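PDB 6K4X: metallo-beta-lactamase from Serratia marcescens, which hydrolyses the lactam amide bond of beta-lactam antibiotics at a two-zinc site, probably conferring resistance, and is inhibited by 4-amino-2-sulfanylbenzoic acid. Local coordinates for residues 4-9 against 42-47; 64-69 against 135-140; 89-94 against 125-130; 185-190 against 255-260. All coordinates share one frame; numbering follows the deposited sequence. Where two conformers were deposited one is given.

Interaction 1: residues 4-9 against 42-47; sequences DWSSPQ and GTTEKG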
loop_
_atom_site.group_PDB
_atom_site.type_symbol
_atom_site.label_atom_id
_atom_site.label_comp_id
_atom_site.label_asym_id
_atom_site.label_seq_id
_atom_site.Cartn_x
_atom_site.Cartn_y
_atom_site.Cartn_z
ATOM N N ASP A 4 2.596 -3.045 16.530
ATOM C CA ASP A 4 1.928 -1.752 16.412
ATOM C C ASP A 4 2.365 -1.070 15.109
ATOM O O ASP A 4 3.362 -1.446 14.464
ATOM C CB ASP A 4 2.155 -0.882 17.650
ATOM C CG ASP A 4 1.594 -1.497 18.923
ATOM O OD1 ASP A 4 0.455 -2.002 18.874
ATOM O OD2 ASP A 4 2.295 -1.461 19.956
ATOM N N TRP A 5 1.589 -0.076 14.685
ATOM C CA TRP A 5 1.760 0.548 13.381
ATOM C C TRP A 5 3.108 1.245 13.260
ATOM O O TRP A 5 3.560 1.482 12.171
ATOM C CB TRP A 5 0.707 1.618 13.122
ATOM C CG TRP A 5 -0.687 1.140 12.940
ATOM C CD1 TRP A 5 -1.111 -0.132 12.760
ATOM C CD2 TRP A 5 -1.853 1.978 12.978
ATOM N NE1 TRP A 5 -2.482 -0.143 12.625
ATOM C CE2 TRP A 5 -2.954 1.133 12.775
ATOM C CE3 TRP A 5 -2.057 3.346 13.174
ATOM C CZ2 TRP A 5 -4.257 1.627 12.740
ATOM C CZ3 TRP A 5 -3.348 3.833 13.136
ATOM C CH2 TRP A 5 -4.427 2.979 12.931
ATOM N N SER A 6 3.691 1.658 14.398
ATOM C CA SER A 6 4.945 2.397 14.415
ATOM C C SER A 6 6.122 1.533 14.871
ATOM O O SER A 6 7.211 2.069 15.018
ATOM C CB SER A 6 4.841 3.598 15.330
ATOM O OG SER A 6 3.831 4.486 14.872
ATOM N N SER A 7 5.910 0.250 15.095
ATOM C CA SER A 7 6.902 -0.568 15.790
ATOM C C SER A 7 8.085 -0.887 14.883
ATOM O O SER A 7 7.944 -1.181 13.682
ATOM C CB SER A 7 6.299 -1.832 16.298
ATOM O OG SER A 7 5.753 -2.613 15.250
ATOM N N PRO A 8 9.300 -0.950 15.464
ATOM C CA PRO A 8 10.442 -1.502 14.739
ATOM C C PRO A 8 10.141 -2.889 14.179
ATOM O O PRO A 8 9.360 -3.679 14.749
ATOM C CB PRO A 8 11.532 -1.552 15.814
ATOM C CG PRO A 8 11.199 -0.364 16.684
ATOM C CD PRO A 8 9.684 -0.388 16.777
ATOM N N GLN A 9 10.817 -3.202 13.078
ATOM C CA GLN A 9 10.681 -4.480 12.387
ATOM C C GLN A 9 11.935 -4.674 11.534
ATOM O O GLN A 9 12.238 -3.840 10.685
ATOM C CB GLN A 9 9.418 -4.504 11.518
ATOM C CG GLN A 9 9.358 -5.681 10.556
ATOM C CD GLN A 9 9.262 -7.010 11.253
ATOM O OE1 GLN A 9 8.397 -7.212 12.112
ATOM N NE2 GLN A 9 10.129 -7.935 10.866
ATOM N N GLY A 42 4.725 5.006 3.561
ATOM C CA GLY A 42 5.585 5.590 4.573
ATOM C C GLY A 42 5.313 5.108 5.988
ATOM O O GLY A 42 6.079 5.455 6.898
ATOM N N THR A 43 4.248 4.328 6.199
ATOM C CA THR A 43 3.762 3.981 7.543
ATOM C C THR A 43 3.327 5.263 8.260
ATOM O O THR A 43 2.803 6.173 7.624
ATOM C CB THR A 43 4.720 3.065 8.332
ATOM O OG1 THR A 43 5.768 3.770 9.018
ATOM C CG2 THR A 43 5.298 1.980 7.446
ATOM N N THR A 44 3.445 5.268 9.594
ATOM C CA THR A 44 2.992 6.379 10.399
ATOM C C THR A 44 4.088 7.438 10.486
ATOM O O THR A 44 5.224 7.244 10.060
ATOM C CB THR A 44 2.670 5.946 11.830
ATOM O OG1 THR A 44 3.891 5.432 12.378
ATOM C CG2 THR A 44 1.581 4.902 11.917
ATOM N N GLU A 45 3.742 8.599 11.060
ATOM C CA GLU A 45 4.698 9.641 11.279
ATOM C C GLU A 45 5.884 9.111 12.109
ATOM O O GLU A 45 7.013 9.273 11.715
ATOM C CB GLU A 45 3.962 10.801 11.946
ATOM C CG GLU A 45 4.821 11.932 12.438
ATOM C CD GLU A 45 3.995 13.070 13.034
ATOM O OE1 GLU A 45 2.749 12.899 13.196
ATOM O OE2 GLU A 45 4.587 14.109 13.310
ATOM N N LYS A 46 5.599 8.444 13.230
ATOM C CA LYS A 46 6.667 7.868 14.054
ATOM C C LYS A 46 7.384 6.768 13.263
ATOM O O LYS A 46 8.604 6.587 13.377
ATOM C CB LYS A 46 6.073 7.310 15.346
ATOM C CG LYS A 46 5.660 8.349 16.381
ATOM C CD LYS A 46 5.379 7.748 17.739
ATOM C CE LYS A 46 4.332 6.660 17.713
ATOM N NZ LYS A 46 3.070 7.146 17.113
ATOM N N GLY A 47 6.629 6.037 12.448
ATOM C CA GLY A 47 7.162 4.933 11.662
ATOM C C GLY A 47 8.167 5.375 10.615
ATOM O O GLY A 47 8.981 4.554 10.187
#

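Interaction 2: residues 64-69 against 135-140; sequences DVKYIL and VKLGPL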
loop_
_atom_site.group_PDB
_atom_site.type_symbol
_atom_site.label_atom_id
_atom_site.label_comp_id
_atom_site.label_asym_id
_atom_site.label_seq_id
_atom_site.Cartn_x
_atom_site.Cartn_y
_atom_site.Cartn_z
ATOM N N ASP A 64 18.961 7.943 -2.673
ATOM C CA ASP A 64 18.731 7.189 -3.901
ATOM C C ASP A 64 17.269 6.769 -4.088
ATOM O O ASP A 64 16.933 6.231 -5.127
ATOM C CB ASP A 64 19.623 5.960 -3.952
ATOM C CG ASP A 64 21.058 6.300 -4.304
ATOM O OD1 ASP A 64 21.298 7.364 -4.916
ATOM O OD2 ASP A 64 21.931 5.498 -3.913
ATOM N N VAL A 65 16.402 7.054 -3.114
ATOM C CA VAL A 65 14.965 6.804 -3.274
ATOM C C VAL A 65 14.366 7.956 -4.083
ATOM O O VAL A 65 14.393 9.112 -3.642
ATOM C CB VAL A 65 14.267 6.693 -1.913
ATOM C CG1 VAL A 65 12.771 6.491 -2.099
ATOM C CG2 VAL A 65 14.861 5.589 -1.044
ATOM N N LYS A 66 13.854 7.649 -5.273
ATOM C CA LYS A 66 13.451 8.688 -6.213
ATOM C C LYS A 66 11.943 8.921 -6.248
ATOM O O LYS A 66 11.520 10.029 -6.580
ATOM C CB LYS A 66 13.952 8.350 -7.617
ATOM C CG LYS A 66 15.461 8.186 -7.707
ATOM C CD LYS A 66 16.272 9.279 -7.062
ATOM C CE LYS A 66 17.762 9.053 -7.215
ATOM N NZ LYS A 66 18.565 10.078 -6.526
ATOM N N TYR A 67 11.166 7.893 -5.923
ATOM C CA TYR A 67 9.705 7.996 -5.884
ATOM C C TYR A 67 9.217 7.336 -4.604
ATOM O O TYR A 67 9.780 6.304 -4.186
ATOM C CB TYR A 67 9.038 7.280 -7.055
ATOM C CG TYR A 67 9.247 7.936 -8.390
ATOM C CD1 TYR A 67 8.636 9.137 -8.670
ATOM C CD2 TYR A 67 10.033 7.368 -9.375
ATOM C CE1 TYR A 67 8.789 9.769 -9.889
ATOM C CE2 TYR A 67 10.209 7.995 -10.607
ATOM C CZ TYR A 67 9.585 9.201 -10.859
ATOM O OH TYR A 67 9.719 9.850 -12.062
ATOM N N ILE A 68 8.175 7.913 -4.009
ATOM C CA ILE A 68 7.412 7.291 -2.944
ATOM C C ILE A 68 5.995 7.130 -3.490
ATOM O O ILE A 68 5.348 8.123 -3.840
ATOM C CB ILE A 68 7.420 8.141 -1.664
ATOM C CG1 ILE A 68 8.835 8.371 -1.146
ATOM C CG2 ILE A 68 6.540 7.505 -0.606
ATOM C CD1 ILE A 68 8.971 9.470 -0.111
ATOM N N LEU A 69 5.512 5.902 -3.521
ATOM C CA LEU A 69 4.198 5.576 -4.031
ATOM C C LEU A 69 3.242 5.419 -2.863
ATOM O O LEU A 69 3.559 4.695 -1.929
ATOM C CB LEU A 69 4.269 4.277 -4.834
ATOM C CG LEU A 69 5.359 4.221 -5.898
ATOM C CD1 LEU A 69 5.251 2.931 -6.681
ATOM C CD2 LEU A 69 5.326 5.424 -6.808
ATOM N N VAL A 135 5.160 3.811 -13.803
ATOM C CA VAL A 135 6.183 4.598 -13.142
ATOM C C VAL A 135 7.513 3.911 -13.423
ATOM O O VAL A 135 7.679 2.737 -13.084
ATOM C CB VAL A 135 5.926 4.709 -11.632
ATOM C CG1 VAL A 135 7.030 5.488 -10.928
ATOM C CG2 VAL A 135 4.567 5.321 -11.363
ATOM N N LYS A 136 8.438 4.612 -14.079
ATOM C CA LYS A 136 9.697 3.994 -14.443
ATOM C C LYS A 136 10.851 4.723 -13.764
ATOM O O LYS A 136 10.862 5.951 -13.597
ATOM C CB LYS A 136 9.901 3.931 -15.954
ATOM C CG LYS A 136 9.760 5.249 -16.688
ATOM C CD LYS A 136 9.896 5.048 -18.179
ATOM C CE LYS A 136 9.640 6.311 -18.967
ATOM N NZ LYS A 136 10.509 7.420 -18.518
ATOM N N LEU A 137 11.831 3.934 -13.343
ATOM C CA LEU A 137 13.060 4.446 -12.757
ATOM C C LEU A 137 14.167 3.480 -13.157
ATOM O O LEU A 137 14.199 2.372 -12.667
ATOM C CB LEU A 137 12.912 4.487 -11.234
ATOM C CG LEU A 137 14.056 5.128 -10.450
ATOM C CD1 LEU A 137 13.878 4.862 -8.964
ATOM C CD2 LEU A 137 15.428 4.645 -10.902
ATOM N N GLY A 138 15.044 3.888 -14.069
ATOM C CA GLY A 138 16.045 2.963 -14.557
ATOM C C GLY A 138 15.370 1.686 -15.040
ATOM O O GLY A 138 14.456 1.742 -15.863
ATOM N N PRO A 139 15.765 0.500 -14.531
ATOM C CA PRO A 139 15.153 -0.739 -14.968
ATOM C C PRO A 139 13.826 -1.073 -14.271
ATOM O O PRO A 139 13.198 -2.076 -14.589
ATOM C CB PRO A 139 16.218 -1.769 -14.553
ATOM C CG PRO A 139 16.786 -1.207 -13.280
ATOM C CD PRO A 139 16.822 0.289 -13.521
ATOM N N LEU A 140 13.401 -0.255 -13.311
ATOM C CA LEU A 140 12.176 -0.494 -12.555
ATOM C C LEU A 140 10.970 0.005 -13.340
ATOM O O LEU A 140 11.001 1.078 -13.925
ATOM C CB LEU A 140 12.257 0.210 -11.206
ATOM C CG LEU A 140 13.464 -0.140 -10.348
ATOM C CD1 LEU A 140 13.372 0.590 -9.016
ATOM C CD2 LEU A 140 13.591 -1.643 -10.153
#

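Interaction 3: residues 89-94 against 125-130; sequences GATVLA and KVRAVA. With SO4 (sulfate ion), chain F.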
loop_
_atom_site.group_PDB
_atom_site.type_symbol
_atom_site.label_atom_id
_atom_site.label_comp_id
_atom_site.label_asym_id
_atom_site.label_seq_id
_atom_site.Cartn_x
_atom_site.Cartn_y
_atom_site.Cartn_z
ATOM N N GLY A 89 14.218 13.426 -0.859
ATOM C CA GLY A 89 14.007 14.303 -2.004
ATOM C C GLY A 89 13.075 13.713 -3.051
ATOM O O GLY A 89 12.936 14.303 -4.126
ATOM N N ALA A 90 12.435 12.569 -2.768
ATOM C CA ALA A 90 11.624 11.845 -3.734
ATOM C C ALA A 90 10.376 12.642 -4.114
ATOM O O ALA A 90 9.895 13.513 -3.387
ATOM C CB ALA A 90 11.251 10.496 -3.164
ATOM N N THR A 91 9.820 12.254 -5.249
ATOM C CA THR A 91 8.492 12.677 -5.674
ATOM C C THR A 91 7.477 11.664 -5.170
ATOM O O THR A 91 7.717 10.444 -5.265
ATOM C CB THR A 91 8.409 12.788 -7.190
ATOM O OG1 THR A 91 9.330 13.813 -7.571
ATOM C CG2 THR A 91 7.029 13.137 -7.691
ATOM N N VAL A 92 6.364 12.147 -4.624
ATOM C CA VAL A 92 5.302 11.301 -4.112
ATOM C C VAL A 92 4.227 11.147 -5.189
ATOM O O VAL A 92 3.733 12.144 -5.717
ATOM C CB VAL A 92 4.704 11.930 -2.845
ATOM C CG1 VAL A 92 3.563 11.096 -2.306
ATOM C CG2 VAL A 92 5.779 12.141 -1.783
ATOM N N LEU A 93 3.844 9.906 -5.501
ATOM C CA LEU A 93 2.855 9.641 -6.526
ATOM C C LEU A 93 1.634 8.987 -5.900
ATOM O O LEU A 93 1.757 8.092 -5.069
ATOM C CB LEU A 93 3.429 8.734 -7.600
ATOM C CG LEU A 93 4.643 9.279 -8.329
ATOM C CD1 LEU A 93 5.139 8.289 -9.357
ATOM C CD2 LEU A 93 4.379 10.608 -8.991
ATOM N N ALA A 94 0.445 9.407 -6.341
ATOM C CA ALA A 94 -0.792 8.956 -5.753
ATOM C C ALA A 94 -1.919 9.051 -6.770
ATOM O O ALA A 94 -1.861 9.809 -7.761
ATOM C CB ALA A 94 -1.122 9.770 -4.531
ATOM N N LYS A 125 5.718 17.794 -2.951
ATOM C CA LYS A 125 6.072 17.093 -4.178
ATOM C C LYS A 125 5.107 15.938 -4.478
ATOM O O LYS A 125 5.519 14.873 -4.979
ATOM C CB LYS A 125 7.507 16.557 -4.131
ATOM C CG LYS A 125 8.604 17.603 -4.018
ATOM C CD LYS A 125 9.838 17.211 -4.808
ATOM C CE LYS A 125 9.664 17.556 -6.270
ATOM N NZ LYS A 125 10.904 17.336 -7.041
ATOM N N VAL A 126 3.818 16.157 -4.279
ATOM C CA VAL A 126 2.835 15.143 -4.573
ATOM C C VAL A 126 2.305 15.355 -5.993
ATOM O O VAL A 126 1.959 16.472 -6.392
ATOM C CB VAL A 126 1.680 15.158 -3.564
ATOM C CG1 VAL A 126 0.744 13.999 -3.802
ATOM C CG2 VAL A 126 2.204 15.154 -2.137
ATOM N N ARG A 127 2.257 14.281 -6.764
ATOM C CA ARG A 127 1.769 14.300 -8.136
ATOM C C ARG A 127 0.796 13.147 -8.361
ATOM O O ARG A 127 0.922 12.104 -7.739
ATOM C CB ARG A 127 2.940 14.143 -9.107
ATOM C CG ARG A 127 4.128 15.057 -8.843
ATOM C CD ARG A 127 3.847 16.480 -9.263
ATOM N NE ARG A 127 4.984 17.380 -8.997
ATOM C CZ ARG A 127 5.093 18.203 -7.954
ATOM N NH1 ARG A 127 6.175 18.962 -7.805
ATOM N NH2 ARG A 127 4.096 18.303 -7.105
ATOM N N ALA A 128 -0.144 13.321 -9.284
ATOM C CA ALA A 128 -1.132 12.306 -9.605
ATOM C C ALA A 128 -0.612 11.335 -10.666
ATOM O O ALA A 128 0.084 11.714 -11.605
ATOM C CB ALA A 128 -2.401 12.954 -10.115
ATOM N N VAL A 129 -1.063 10.086 -10.555
ATOM C CA VAL A 129 -0.959 9.081 -11.598
ATOM C C VAL A 129 -2.357 8.551 -11.923
ATOM O O VAL A 129 -3.240 8.541 -11.061
ATOM C CB VAL A 129 -0.055 7.913 -11.184
ATOM C CG1 VAL A 129 1.362 8.384 -10.971
ATOM C CG2 VAL A 129 -0.571 7.171 -9.970
ATOM N N ALA A 130 -2.524 8.064 -13.156
ATOM C CA ALA A 130 -3.782 7.532 -13.643
ATOM C C ALA A 130 -3.796 6.008 -13.549
ATOM O O ALA A 130 -2.761 5.345 -13.495
ATOM C CB ALA A 130 -4.000 7.952 -15.077
HETATM S S SO4 F . 5.412 21.054 -4.730
HETATM O O1 SO4 F . 4.142 20.470 -5.117
HETATM O O2 SO4 F . 5.120 22.527 -4.772
HETATM O O3 SO4 F . 5.933 20.699 -3.374
HETATM O O4 SO4 F . 6.498 20.708 -5.644
HETATM O O HOH W 1 11.855 14.424 -6.662
#

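Interaction 4: residues 185-190 against 255-260; sequences RFSDHP and TRLASE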
loop_
_atom_site.group_PDB
_atom_site.type_symbol
_atom_site.label_atom_id
_atom_site.label_comp_id
_atom_site.label_asym_id
_atom_site.label_seq_id
_atom_site.Cartn_x
_atom_site.Cartn_y
_atom_site.Cartn_z
ATOM N N ARG A 185 -23.721 5.813 6.288
ATOM C CA ARG A 185 -24.445 4.665 5.776
ATOM C C ARG A 185 -23.961 4.359 4.361
ATOM O O ARG A 185 -24.209 5.143 3.422
ATOM C CB ARG A 185 -25.947 4.966 5.828
ATOM C CG ARG A 185 -26.818 3.790 5.433
ATOM C CD ARG A 185 -28.272 4.022 5.777
ATOM N NE ARG A 185 -29.045 2.783 5.733
ATOM C CZ ARG A 185 -29.780 2.354 4.721
ATOM N NH1 ARG A 185 -30.325 1.156 4.799
ATOM N NH2 ARG A 185 -29.928 3.081 3.627
ATOM N N PHE A 186 -23.325 3.200 4.176
ATOM C CA PHE A 186 -22.821 2.852 2.858
ATOM C C PHE A 186 -23.976 2.757 1.864
ATOM O O PHE A 186 -23.800 3.121 0.694
ATOM C CB PHE A 186 -22.068 1.521 2.876
ATOM C CG PHE A 186 -20.633 1.679 3.283
ATOM C CD1 PHE A 186 -19.655 1.938 2.335
ATOM C CD2 PHE A 186 -20.261 1.615 4.621
ATOM C CE1 PHE A 186 -18.342 2.160 2.714
ATOM C CE2 PHE A 186 -18.936 1.785 4.987
ATOM C CZ PHE A 186 -17.979 2.065 4.036
ATOM N N SER A 187 -25.123 2.254 2.318
ATOM C CA SER A 187 -26.267 2.054 1.463
ATOM C C SER A 187 -26.785 3.379 0.885
ATOM O O SER A 187 -27.605 3.356 -0.041
ATOM C CB SER A 187 -27.356 1.322 2.201
ATOM O OG SER A 187 -26.952 0.022 2.596
ATOM N N ASP A 188 -26.391 4.515 1.445
ATOM C CA ASP A 188 -26.808 5.814 0.949
ATOM C C ASP A 188 -25.799 6.368 -0.062
ATOM O O ASP A 188 -26.063 7.436 -0.624
ATOM C CB ASP A 188 -26.968 6.814 2.092
ATOM C CG ASP A 188 -28.132 6.575 3.028
ATOM O OD1 ASP A 188 -28.905 5.652 2.777
ATOM O OD2 ASP A 188 -28.212 7.341 4.010
ATOM N N HIS A 189 -24.678 5.682 -0.295
ATOM C CA HIS A 189 -23.537 6.221 -1.046
ATOM C C HIS A 189 -23.192 5.293 -2.200
ATOM O O HIS A 189 -22.242 4.516 -2.134
ATOM C CB HIS A 189 -22.342 6.443 -0.116
ATOM C CG HIS A 189 -22.577 7.554 0.837
ATOM N ND1 HIS A 189 -23.145 7.363 2.093
ATOM C CD2 HIS A 189 -22.459 8.888 0.671
ATOM C CE1 HIS A 189 -23.262 8.553 2.681
ATOM N NE2 HIS A 189 -22.843 9.493 1.843
ATOM N N PRO A 190 -23.950 5.358 -3.315
ATOM C CA PRO A 190 -23.759 4.380 -4.371
ATOM C C PRO A 190 -22.401 4.473 -5.068
ATOM O O PRO A 190 -21.942 3.477 -5.579
ATOM C CB PRO A 190 -24.922 4.704 -5.317
ATOM C CG PRO A 190 -25.188 6.157 -5.096
ATOM C CD PRO A 190 -25.059 6.286 -3.593
ATOM N N THR A 255 -21.376 -7.977 4.412
ATOM C CA THR A 255 -21.780 -8.022 5.811
ATOM C C THR A 255 -22.291 -6.647 6.250
ATOM O O THR A 255 -23.290 -6.520 6.971
ATOM C CB THR A 255 -20.620 -8.502 6.698
ATOM O OG1 THR A 255 -20.324 -9.873 6.414
ATOM C CG2 THR A 255 -20.955 -8.430 8.170
ATOM N N ARG A 256 -21.570 -5.597 5.873
ATOM C CA ARG A 256 -21.939 -4.218 6.247
ATOM C C ARG A 256 -23.292 -3.829 5.651
ATOM O O ARG A 256 -24.170 -3.328 6.369
ATOM C CB ARG A 256 -20.847 -3.256 5.802
ATOM C CG ARG A 256 -21.182 -1.787 6.035
ATOM C CD ARG A 256 -21.482 -1.460 7.500
ATOM N NE ARG A 256 -21.855 -0.056 7.653
ATOM C CZ ARG A 256 -21.050 0.928 8.027
ATOM N NH1 ARG A 256 -19.773 0.698 8.292
ATOM N NH2 ARG A 256 -21.531 2.156 8.101
ATOM N N LEU A 257 -23.502 -4.092 4.364
ATOM C CA LEU A 257 -24.751 -3.681 3.725
ATOM C C LEU A 257 -25.908 -4.431 4.403
ATOM O O LEU A 257 -26.992 -3.873 4.619
ATOM C CB LEU A 257 -24.730 -3.953 2.217
ATOM C CG LEU A 257 -23.771 -3.073 1.426
ATOM C CD1 LEU A 257 -23.737 -3.492 -0.035
ATOM C CD2 LEU A 257 -24.094 -1.600 1.549
ATOM N N ALA A 258 -25.713 -5.711 4.720
ATOM C CA ALA A 258 -26.772 -6.480 5.426
ATOM C C ALA A 258 -27.078 -5.826 6.776
ATOM O O ALA A 258 -28.257 -5.738 7.172
ATOM C CB ALA A 258 -26.356 -7.922 5.576
ATOM N N SER A 259 -26.060 -5.373 7.488
ATOM C CA SER A 259 -26.202 -4.783 8.830
ATOM C C SER A 259 -26.982 -3.463 8.762
ATOM O O SER A 259 -27.531 -3.022 9.759
ATOM C CB SER A 259 -24.851 -4.562 9.494
ATOM O OG SER A 259 -24.069 -5.754 9.548
ATOM N N GLU A 260 -27.015 -2.828 7.592
ATOM C CA GLU A 260 -27.651 -1.509 7.409
ATOM C C GLU A 260 -29.124 -1.631 7.016
ATOM O O GLU A 260 -29.849 -0.631 7.011
ATOM C CB GLU A 260 -26.934 -0.709 6.326
ATOM C CG GLU A 260 -25.522 -0.347 6.710
ATOM C CD GLU A 260 -24.846 0.602 5.751
ATOM O OE1 GLU A 260 -25.304 0.684 4.581
ATOM O OE2 GLU A 260 -23.866 1.253 6.162
HETATM O O HOH W 2 -28.363 -2.197 2.812
#

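Interaction 1: residues 4-9 against 42-47
Ser6 and Thr44 face each other hydroxyl to hydroxyl, Ser6 OG lying 2.7 Å from Thr44 OG1 in a hydrogen bond that either could donate. Thr44 holds OG1 between its backbone N and carbonyl carbon (chi1 61°), the rotamer that also places this oxygen over the turn ahead of helix 47-57. There it accepts from Gly47 N at 2.8 Å, a capping bond, and one hydroxyl serves both segments. The same torsion sets Thr44 CG2 anti to its carbonyl carbon, where it touches Trp5 CB at 3.6 Å. Trp5 and Thr44 run nearly perpendicular to each other, and the methyl touches Trp5 at CB and only grazes the indole, obliquely, near CE3. The Lys46 chain, bent at chi3 and chi4, curls round the Ser6 hydroxyl, with Lys46 CB and Lys46 CE each 3.6 Å from Ser6 OG, a contact of aliphatic carbons with a polar tip. Ser6 itself sits inside a type I beta turn from Asp4 to Ser7, whose ends are tied by Ser7 N and Ser7 OG, both reaching Asp4 O from the same face of its plane. Trp5 O is held separately, by Thr23 OG1. Beyond CB the indole leads away from 42-47 and comes to about 4 Å, nearest side-chain atoms, from Asp76 and His215, two ligands of one zinc ion. The turn and the helix-capping loop thus set a tryptophan beside the two-zinc active site of this metallo-beta-lactamase, about 6 Å from the bound inhibitor.

Interaction 2: residues 64-69 against 135-140
Tyr67 reaches across to Val135, Lys136 and Leu137 with its ring. From CB the side chain turns to put CG anti to the carbonyl carbon (chi1 -70°), which aims the ring at strand 135-137. CG begins the contact, 4.2 Å from Val135 CG1. CD2 comes closer to that same methyl, at 3.9 Å. The methyl lies over one face of the ring in a CH-pi contact, 4.1 Å from the ring centroid to Val135 CG1 and 20° off the normal. CE2, farther out, is 3.7 Å from Lys136 O, met obliquely, while Leu137 CB stands at the ring edge near its plane. Val135 CG1 also touches Leu69 CD2 more loosely, so one methyl bridges two residues of strand 65-69. Lys66, next to Tyr67, points toward the other segment too: its CB packs 3.7 Å from Leu137 CD1 in one of the two conformers of Leu137, so this contact is less certain. The lysine then bends at chi2, and its NZ bonds Ser63 O. Leu93 of the neighbouring strand 91-95 adds to the packing round Tyr67, Leu69 and Val135. With strand axes 8.6 Å apart and nearly antiparallel, the strands are too distant to pair. They belong to different sheets, stacked face to face through side chains, as in the central beta sandwich of the alpha-beta/beta-alpha metallo-beta-lactamase fold.

Interaction 3: residues 89-94 against 125-130
The beta-alpha-beta unit of strand 91-95, helix 99-104 and strand 126-129 closes here through parallel bridges of Val92 with Val126, Leu93 with Arg127 and Ala94 with Ala128. Four backbone bonds zip the strands: Val92 N to Lys125 O, Arg127 N to Val92 O, Ala94 N to Arg127 O and Val129 N to Ala94 O. Between them lie CA-H...O contacts, the closest joining Ala128 CA to Ala94 O at 3.2 Å. On one face Val92 CB meets Val126 CG2 at 4.1 Å, and helix 99-104 lies against Val126, Ala94 and Ala128. On the other, Leu93 CD2 packs on Arg127 CB at 3.8 Å, while Leu93 CB meets Val129 CG1. Strand 126-129 is the outermost on this side of the seven-stranded sheet, and its start carries a sulfate, probably from the crystallisation liquor. The anion lies at the edge of the Arg127 guanidinium, near its plane: NH1 gives O4 an almost straight bond (2.8 Å, 176°), NH2 bonds O1, and Lys125 N adds a third bond to O3. Arg127 NH2 also donates to Val126 O from above the carbonyl plane, which helps fix the rotation of the group. Thr91 lies crosswise beside Arg127, its CG2 3.7 Å from Arg127 CG. A water donates to Gly89 O, accepts from Lys125 NZ and bonds Thr91 OG1.

Interaction 4: residues 185-190 against 255-260
The Glu260 carboxylate is gripped by Phe186 and Ser187 at the start of the short 3-10 turn 186-188. Phe186 N donates to Glu260 OE2 and Ser187 N to Glu260 OE1, both at 2.8 Å and both on syn lone pairs, so the two oxygens span two consecutive backbone N-H groups. Ser187 OG adds a bond to Glu260 OE1 at 2.7 Å, nearly along that oxygen's C-O axis. Within the helix, Arg256 NE makes a salt bridge of 2.8 Å to Glu260 OE2 from above the carboxylate plane. Glu260 also takes part with its main chain: Arg185, extended from CG to NE with CG anti to the backbone N (chi1 -175°), donates from NH1 to Glu260 O at 2.9 Å, almost straight (173°). That oxygen lies in the guanidinium plane, though the donor stands above the carbonyl plane. Arg185 NH2 meanwhile forms a salt bridge with Asp188 OD1. Outward from these bonds, Phe186 turns the edge of its ring to the guanidinium face of Arg256, the planes 89° apart and Phe186 CD2 3.6 Å from Arg256 CZ. Arg256 NH2 makes only a weak bond to Glu260 OE2 and also bonds Ser180 OG. Leu257 CD2 packs against Phe186 CB and lies 3.4 Å from Ser187 OG, while a water donates to both Ser187 OG and Leu257 O. With three N-H or O-H donors from 185-190 and an arginine above it, the Glu260 carboxylate probably stays ionised, its charge favoured by N-H groups starting the 3-10 turn; the bonds tie the last residues of helix 241-260 to the loop before helix 190-205.

Interactions 2 and 3 share the seven-stranded sheet: strands 65-69 and 91-95 are neighbours in it, and Ile68 N lies 2.9 Å from Thr91 O, and Ile68 O the same from Leu93 N, probable hydrogen bonds. Interaction 3 extends that sheet to its edge by backbone bonds, whereas interaction 2 joins it to the second sheet mainly by apolar side-chain packing. Both are partly buried. Interaction 1, also partly buried, rests on a single hydroxyl pair and is the contact nearest the zinc ions. Interaction 4 is a surface contact on the opposite side of the chain's centre from interaction 2, about 39 Å between their centres, and is built largely on hydrogen bonds to one carboxylate, with salt bridges inside each segment.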